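Local coordinates for Rio2 kinase (Chaetomium thermophilum, PDB 4GYI), which probably phosphorylates proteins on serine and threonine, binds ADP and magnesium, and belongs to the atypical RIO kinases that act in maturation of the pre-40S ribosomal subunit, at residues H11-A14 with E15-R18. Residues are numbered along the deposited sequence; the frame is centred on the assembly and turned at random.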
loop_
_atom_site.group_PDB
_atom_site.type_symbol
_atom_site.label_atom_id
_atom_site.label_comp_id
_atom_site.label_asym_id
_atom_site.label_seq_id
_atom_site.Cartn_x
_atom_site.Cartn_y
_atom_site.Cartn_z
ATOM N N HIS A 11 -21.967 -9.243 -12.511
ATOM C CA HIS A 11 -22.312 -10.334 -13.418
ATOM C C HIS A 11 -21.898 -11.693 -12.842
ATOM O O HIS A 11 -22.462 -12.726 -13.207
ATOM C CB HIS A 11 -21.648 -10.136 -14.788
ATOM C CG HIS A 11 -22.282 -9.069 -15.628
ATOM N ND1 HIS A 11 -21.606 -8.415 -16.637
ATOM C CD2 HIS A 11 -23.532 -8.545 -15.614
ATOM C CE1 HIS A 11 -22.408 -7.532 -17.203
ATOM N NE2 HIS A 11 -23.584 -7.592 -16.603
ATOM N N LEU A 12 -20.914 -11.694 -11.942
ATOM C CA LEU A 12 -20.336 -12.948 -11.458
ATOM C C LEU A 12 -21.244 -13.698 -10.488
ATOM O O LEU A 12 -21.759 -13.116 -9.531
ATOM C CB LEU A 12 -18.964 -12.708 -10.829
ATOM C CG LEU A 12 -17.924 -12.146 -11.806
ATOM C CD1 LEU A 12 -16.629 -11.815 -11.102
ATOM C CD2 LEU A 12 -17.666 -13.144 -12.911
ATOM N N THR A 13 -21.429 -14.993 -10.751
ATOM C CA THR A 13 -22.261 -15.860 -9.916
ATOM C C THR A 13 -21.472 -16.440 -8.755
ATOM O O THR A 13 -20.265 -16.222 -8.637
ATOM C CB THR A 13 -22.824 -17.052 -10.706
ATOM O OG1 THR A 13 -21.745 -17.884 -11.136
ATOM C CG2 THR A 13 -23.614 -16.579 -11.918
ATOM N N ALA A 14 -22.161 -17.196 -7.909
ATOM C CA ALA A 14 -21.540 -17.773 -6.721
ATOM C C ALA A 14 -20.407 -18.730 -7.080
ATOM O O ALA A 14 -19.318 -18.666 -6.491
ATOM C CB ALA A 14 -22.583 -18.468 -5.856
ATOM N N GLU A 15 -20.643 -19.603 -8.055
ATOM C CA GLU A 15 -19.552 -20.460 -8.511
ATOM C C GLU A 15 -18.627 -19.810 -9.556
ATOM O O GLU A 15 -17.669 -20.428 -10.003
ATOM C CB GLU A 15 -20.031 -21.855 -8.940
ATOM C CG GLU A 15 -19.806 -22.923 -7.850
ATOM C CD GLU A 15 -19.161 -24.209 -8.373
ATOM O OE1 GLU A 15 -18.826 -25.092 -7.546
ATOM O OE2 GLU A 15 -18.987 -24.343 -9.604
ATOM N N ASP A 16 -18.890 -18.568 -9.941
ATOM C CA ASP A 16 -17.859 -17.839 -10.678
ATOM C C ASP A 16 -16.786 -17.442 -9.682
ATOM O O ASP A 16 -15.584 -17.545 -9.957
ATOM C CB ASP A 16 -18.413 -16.608 -11.378
ATOM C CG ASP A 16 -19.201 -16.955 -12.616
ATOM O OD1 ASP A 16 -19.008 -18.069 -13.139
ATOM O OD2 ASP A 16 -20.013 -16.117 -13.060
ATOM N N TRP A 17 -17.234 -17.006 -8.512
ATOM C CA TRP A 17 -16.329 -16.691 -7.416
ATOM C C TRP A 17 -15.543 -17.907 -6.922
ATOM O O TRP A 17 -14.339 -17.827 -6.681
ATOM C CB TRP A 17 -17.094 -16.017 -6.282
ATOM C CG TRP A 17 -17.502 -14.624 -6.649
ATOM C CD1 TRP A 17 -18.756 -14.183 -6.938
ATOM C CD2 TRP A 17 -16.627 -13.505 -6.833
ATOM N NE1 TRP A 17 -18.724 -12.846 -7.257
ATOM C CE2 TRP A 17 -17.428 -12.405 -7.194
ATOM C CE3 TRP A 17 -15.243 -13.323 -6.704
ATOM C CZ2 TRP A 17 -16.890 -11.136 -7.430
ATOM C CZ3 TRP A 17 -14.710 -12.063 -6.936
ATOM C CH2 TRP A 17 -15.530 -10.988 -7.293
ATOM N N ARG A 18 -16.225 -19.035 -6.797
ATOM C CA ARG A 18 -15.618 -20.264 -6.306
ATOM C C ARG A 18 -14.499 -20.767 -7.227
ATOM O O ARG A 18 -13.466 -21.238 -6.762
ATOM C CB ARG A 18 -16.704 -21.330 -6.143
ATOM C CG ARG A 18 -16.271 -22.534 -5.340
ATOM C CD ARG A 18 -17.421 -23.531 -5.141
ATOM N NE ARG A 18 -17.043 -24.565 -4.182
ATOM C CZ ARG A 18 -17.220 -24.454 -2.869
ATOM N NH1 ARG A 18 -17.793 -23.366 -2.371
ATOM N NH2 ARG A 18 -16.837 -25.434 -2.056
HETATM O O HOH W 1 -21.090 -11.104 -8.036
#
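Leu-12 reaches over Trp-17 at the start of helix 14-26, its CD1 lying 3.7 Å from Trp-17 CZ2, above one face of the indole and offset toward the rim. The two side chains cross at about a right angle, and Leu-12 CD1 makes a CH-pi contact with the six-membered ring, while Leu-12 CD2 rests 3.8 Å from Asp-16 OD2. With CG anti to its carbonyl carbon (chi1 -75°), Asp-16 turns its carboxylate back to the helix start, where OD2 takes a nearly straight bond (177°) from Thr-13 N at 2.9 Å, met from above the carboxylate plane. In return Thr-13 OG1 accepts a weak bond from Asp-16 N (3.2 Å), which completes a capping box with Thr-13 as N-cap. This opens the first helix of the N-terminal Rio2 domain, of the helix-turn-helix clan; Ser-54 of helix 51-60 binds Asp-16 OD1. A water in the indole plane bridges Trp-17 NE1 (3.0 Å) and Leu-12 O (2.6 Å). Were Trp-17 an alanine, Leu-12 CD1 would probably lose the indole face it packs on, this water would keep one anchor fewer and the ring stack with His-88 of helix 79-92 would be gone.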